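Local structure of putative regulatory protein (Streptomyces coelicolor A3, 2PZ9) at residues 100-111 with 168-179. The protein probably binds DNA and regulates transcription, as a two-subunit member of the TetR family. Numbering follows the deposited sequence.
Sequences LPGYAGILFDHF and VLALINQIAMTW
A176 sets its methyl against L107, CB to CB 3.7 Å. The axes of the helical segments 100-111 and 168-176 come within 9.0 Å at 43°, with the chains running the same general way. One turn earlier I172 packs against three residues of helix 100-111. Its CG2 lies 3.8 Å from Y103 CD1 and also touches A104, while the I172 and L100 side chains cross at about a right angle, with I172 CD1 4.0 Å from L100 CB. Y103 OH hydrogen-bonds to K146 NZ, and N173 ND2 donates a hydrogen bond to L169 O (2.9 Å), from above the carbonyl plane. At the far end selenomethionine M177 leans obliquely on the F111 ring, SE 4.8 Å from the ring centroid, a Met-aromatic contact. F111 CG stands anti to its carbonyl carbon (chi1 -69°), which brings CD1 and CE1 to M177 CG. An alanine in place of this phenylalanine would probably leave the selenomethionine without its aromatic partner and freer to turn. The looser side is at W179, partly open to solvent, whose CD1 meets the buried F108 ring at CE1, 3.8 Å away. The second subunit packs on N173 and W179. The crossing of helix 100-113 with helix 165-176 belongs to the all-helical C-terminal domain of a TetR-family regulator.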
loop_
_atom_site.group_PDB
_atom_site.type_symbol
_atom_site.label_atom_id
_atom_site.label_comp_id
_atom_site.label_asym_id
_atom_site.label_seq_id
_atom_site.Cartn_x
_atom_site.Cartn_y
_atom_site.Cartn_z
ATOM N N LEU A 100 -11.078 5.345 -17.363
ATOM C CA LEU A 100 -10.400 5.186 -16.116
ATOM C C LEU A 100 -10.309 3.715 -15.664
ATOM O O LEU A 100 -9.247 3.305 -15.184
ATOM C CB LEU A 100 -11.056 6.064 -15.076
ATOM C CG LEU A 100 -10.903 7.543 -15.400
ATOM C CD1 LEU A 100 -11.871 8.321 -14.553
ATOM C CD2 LEU A 100 -9.480 8.032 -15.189
ATOM N N PRO A 101 -11.402 2.909 -15.817
ATOM C CA PRO A 101 -11.259 1.479 -15.438
ATOM C C PRO A 101 -10.247 0.706 -16.301
ATOM O O PRO A 101 -9.579 -0.205 -15.805
ATOM C CB PRO A 101 -12.687 0.913 -15.593
ATOM C CG PRO A 101 -13.436 1.888 -16.439
ATOM C CD PRO A 101 -12.773 3.228 -16.287
ATOM N N GLY A 102 -10.144 1.076 -17.577
ATOM C CA GLY A 102 -9.150 0.519 -18.466
ATOM C C GLY A 102 -7.788 0.958 -17.971
ATOM O O GLY A 102 -6.834 0.187 -18.004
ATOM N N TYR A 103 -7.698 2.196 -17.503
ATOM C CA TYR A 103 -6.469 2.700 -16.901
ATOM C C TYR A 103 -6.043 1.819 -15.721
ATOM O O TYR A 103 -4.861 1.474 -15.566
ATOM C CB TYR A 103 -6.662 4.163 -16.459
ATOM C CG TYR A 103 -5.494 4.759 -15.708
ATOM C CD1 TYR A 103 -5.684 5.401 -14.475
ATOM C CD2 TYR A 103 -4.186 4.679 -16.217
ATOM C CE1 TYR A 103 -4.597 5.962 -13.754
ATOM C CE2 TYR A 103 -3.088 5.242 -15.510
ATOM C CZ TYR A 103 -3.306 5.875 -14.287
ATOM O OH TYR A 103 -2.239 6.400 -13.595
ATOM N N ALA A 104 -7.015 1.448 -14.894
ATOM C CA ALA A 104 -6.747 0.670 -13.693
ATOM C C ALA A 104 -6.261 -0.712 -14.071
ATOM O O ALA A 104 -5.371 -1.234 -13.416
ATOM C CB ALA A 104 -7.984 0.583 -12.825
ATOM N N GLY A 105 -6.843 -1.291 -15.125
ATOM C CA GLY A 105 -6.434 -2.596 -15.610
ATOM C C GLY A 105 -4.993 -2.510 -16.047
ATOM O O GLY A 105 -4.198 -3.401 -15.769
ATOM N N ILE A 106 -4.650 -1.410 -16.702
ATOM C CA ILE A 106 -3.282 -1.158 -17.142
ATOM C C ILE A 106 -2.287 -1.254 -15.953
ATOM O O ILE A 106 -1.340 -2.051 -15.996
ATOM C CB ILE A 106 -3.209 0.149 -18.035
ATOM C CG1 ILE A 106 -3.138 -0.225 -19.514
ATOM C CG2 ILE A 106 -2.037 1.052 -17.725
ATOM C CD1 ILE A 106 -4.512 -0.367 -20.228
ATOM N N LEU A 107 -2.544 -0.503 -14.876
ATOM C CA LEU A 107 -1.699 -0.563 -13.662
ATOM C C LEU A 107 -1.730 -1.940 -13.022
ATOM O O LEU A 107 -0.720 -2.421 -12.503
ATOM C CB LEU A 107 -2.122 0.489 -12.633
ATOM C CG LEU A 107 -2.027 1.939 -13.104
ATOM C CD1 LEU A 107 -2.901 2.927 -12.319
ATOM C CD2 LEU A 107 -0.555 2.358 -13.055
ATOM N N PHE A 108 -2.893 -2.575 -13.053
ATOM C CA PHE A 108 -3.004 -3.868 -12.448
ATOM C C PHE A 108 -2.041 -4.819 -13.137
ATOM O O PHE A 108 -1.278 -5.539 -12.482
ATOM C CB PHE A 108 -4.411 -4.397 -12.568
ATOM C CG PHE A 108 -4.559 -5.794 -12.054
ATOM C CD1 PHE A 108 -4.725 -6.033 -10.688
ATOM C CD2 PHE A 108 -4.499 -6.887 -12.928
ATOM C CE1 PHE A 108 -4.842 -7.348 -10.214
ATOM C CE2 PHE A 108 -4.617 -8.191 -12.462
ATOM C CZ PHE A 108 -4.794 -8.429 -11.119
ATOM N N ASP A 109 -2.088 -4.792 -14.471
ATOM C CA ASP A 109 -1.279 -5.632 -15.324
ATOM C C ASP A 109 0.184 -5.453 -15.042
ATOM O O ASP A 109 0.915 -6.427 -14.900
ATOM C CB ASP A 109 -1.552 -5.260 -16.768
ATOM C CG ASP A 109 -2.935 -5.675 -17.225
ATOM O OD1 ASP A 109 -3.562 -6.555 -16.575
ATOM O OD2 ASP A 109 -3.394 -5.110 -18.243
ATOM N N HIS A 110 0.599 -4.197 -14.966
ATOM C CA HIS A 110 1.972 -3.855 -14.760
ATOM C C HIS A 110 2.544 -4.471 -13.491
ATOM O O HIS A 110 3.613 -5.062 -13.510
ATOM C CB HIS A 110 2.119 -2.353 -14.709
ATOM C CG HIS A 110 3.533 -1.901 -14.505
ATOM N ND1 HIS A 110 4.309 -1.402 -15.530
ATOM C CD2 HIS A 110 4.316 -1.885 -13.397
ATOM C CE1 HIS A 110 5.505 -1.089 -15.058
ATOM N NE2 HIS A 110 5.535 -1.372 -13.767
ATOM N N PHE A 111 1.839 -4.337 -12.383
ATOM C CA PHE A 111 2.338 -4.884 -11.149
ATOM C C PHE A 111 2.058 -6.353 -11.027
ATOM O O PHE A 111 2.727 -7.038 -10.257
ATOM C CB PHE A 111 1.780 -4.129 -9.957
ATOM C CG PHE A 111 2.302 -2.730 -9.850
ATOM C CD1 PHE A 111 1.459 -1.637 -10.065
ATOM C CD2 PHE A 111 3.657 -2.494 -9.556
ATOM C CE1 PHE A 111 1.962 -0.325 -9.973
ATOM C CE2 PHE A 111 4.167 -1.191 -9.459
ATOM C CZ PHE A 111 3.322 -0.110 -9.665
ATOM N N VAL A 168 -9.366 11.551 -7.371
ATOM C CA VAL A 168 -9.580 10.596 -8.458
ATOM C C VAL A 168 -8.283 9.838 -8.767
ATOM O O VAL A 168 -8.260 8.598 -8.816
ATOM C CB VAL A 168 -10.125 11.309 -9.736
ATOM C CG1 VAL A 168 -10.333 10.320 -10.864
ATOM C CG2 VAL A 168 -11.403 12.053 -9.434
ATOM N N LEU A 169 -7.210 10.594 -8.948
ATOM C CA LEU A 169 -5.906 10.027 -9.263
ATOM C C LEU A 169 -5.410 9.071 -8.173
ATOM O O LEU A 169 -5.145 7.898 -8.440
ATOM C CB LEU A 169 -4.898 11.143 -9.500
ATOM C CG LEU A 169 -3.514 10.679 -9.925
ATOM C CD1 LEU A 169 -3.581 10.175 -11.349
ATOM C CD2 LEU A 169 -2.441 11.768 -9.756
ATOM N N ALA A 170 -5.312 9.582 -6.941
ATOM C CA ALA A 170 -4.893 8.805 -5.771
ATOM C C ALA A 170 -5.654 7.492 -5.615
ATOM O O ALA A 170 -5.045 6.420 -5.543
ATOM C CB ALA A 170 -5.046 9.639 -4.535
ATOM N N LEU A 171 -6.978 7.601 -5.559
ATOM C CA LEU A 171 -7.861 6.446 -5.445
ATOM C C LEU A 171 -7.582 5.366 -6.488
ATOM O O LEU A 171 -7.319 4.201 -6.152
ATOM C CB LEU A 171 -9.332 6.869 -5.550
ATOM C CG LEU A 171 -9.840 7.718 -4.373
ATOM C CD1 LEU A 171 -11.108 8.490 -4.757
ATOM C CD2 LEU A 171 -10.016 6.889 -3.073
ATOM N N ILE A 172 -7.625 5.753 -7.752
ATOM C CA ILE A 172 -7.462 4.776 -8.805
ATOM C C ILE A 172 -6.088 4.037 -8.739
ATOM O O ILE A 172 -6.022 2.804 -8.860
ATOM C CB ILE A 172 -7.758 5.406 -10.166
ATOM C CG1 ILE A 172 -9.220 5.869 -10.187
ATOM C CG2 ILE A 172 -7.491 4.391 -11.286
ATOM C CD1 ILE A 172 -9.598 6.671 -11.400
ATOM N N ASN A 173 -5.015 4.791 -8.536
ATOM C CA ASN A 173 -3.745 4.214 -8.175
ATOM C C ASN A 173 -3.756 3.225 -7.001
ATOM O O ASN A 173 -3.103 2.178 -7.070
ATOM C CB ASN A 173 -2.791 5.330 -7.870
ATOM C CG ASN A 173 -2.184 5.877 -9.094
ATOM O OD1 ASN A 173 -1.077 5.477 -9.451
ATOM N ND2 ASN A 173 -2.906 6.749 -9.796
ATOM N N GLN A 174 -4.468 3.567 -5.928
ATOM C CA GLN A 174 -4.586 2.676 -4.772
ATOM C C GLN A 174 -5.215 1.368 -5.159
ATOM O O GLN A 174 -4.563 0.345 -5.071
ATOM C CB GLN A 174 -5.428 3.281 -3.663
ATOM C CG GLN A 174 -4.629 3.835 -2.581
ATOM C CD GLN A 174 -3.743 2.831 -1.865
ATOM O OE1 GLN A 174 -4.221 1.912 -1.215
ATOM N NE2 GLN A 174 -2.440 3.049 -1.937
ATOM N N ILE A 175 -6.483 1.434 -5.588
ATOM C CA ILE A 175 -7.318 0.267 -5.919
ATOM C C ILE A 175 -6.568 -0.734 -6.796
ATOM O O ILE A 175 -6.692 -1.943 -6.609
ATOM C CB ILE A 175 -8.622 0.680 -6.670
ATOM C CG1 ILE A 175 -9.112 2.041 -6.201
ATOM C CG2 ILE A 175 -9.757 -0.298 -6.432
ATOM C CD1 ILE A 175 -10.223 2.634 -7.121
ATOM N N ALA A 176 -5.792 -0.188 -7.733
ATOM C CA ALA A 176 -5.003 -0.940 -8.698
ATOM C C ALA A 176 -3.906 -1.769 -8.062
ATOM O O ALA A 176 -3.557 -2.826 -8.582
ATOM C CB ALA A 176 -4.401 0.006 -9.706
HETATM N N MSE A 177 -3.343 -1.297 -6.955
HETATM C CA MSE A 177 -2.325 -2.086 -6.297
HETATM C C MSE A 177 -2.876 -2.819 -5.109
HETATM O O MSE A 177 -2.163 -3.175 -4.184
HETATM C CB MSE A 177 -1.150 -1.236 -5.939
HETATM C CG MSE A 177 -0.406 -0.761 -7.162
HETATM SE SE MSE A 177 0.160 0.966 -6.481
HETATM C CE MSE A 177 0.430 2.291 -8.231
ATOM N N THR A 178 -4.171 -3.065 -5.205
ATOM C CA THR A 178 -4.978 -3.804 -4.251
ATOM C C THR A 178 -4.406 -5.154 -3.793
ATOM O O THR A 178 -4.456 -5.468 -2.611
ATOM C CB THR A 178 -6.392 -3.960 -4.829
ATOM O OG1 THR A 178 -7.307 -4.295 -3.803
ATOM C CG2 THR A 178 -6.412 -5.028 -5.868
ATOM N N TRP A 179 -3.846 -5.924 -4.723
ATOM C CA TRP A 179 -3.381 -7.290 -4.439
ATOM C C TRP A 179 -1.915 -7.364 -4.031
ATOM O O TRP A 179 -1.512 -8.247 -3.260
ATOM C CB TRP A 179 -3.700 -8.223 -5.606
ATOM C CG TRP A 179 -5.169 -8.399 -5.677
ATOM C CD1 TRP A 179 -6.029 -7.841 -6.590
ATOM C CD2 TRP A 179 -5.990 -9.122 -4.742
ATOM N NE1 TRP A 179 -7.339 -8.196 -6.296
ATOM C CE2 TRP A 179 -7.339 -8.978 -5.167
ATOM C CE3 TRP A 179 -5.716 -9.890 -3.596
ATOM C CZ2 TRP A 179 -8.395 -9.572 -4.489
ATOM C CZ3 TRP A 179 -6.757 -10.472 -2.934
ATOM C CH2 TRP A 179 -8.083 -10.314 -3.377
#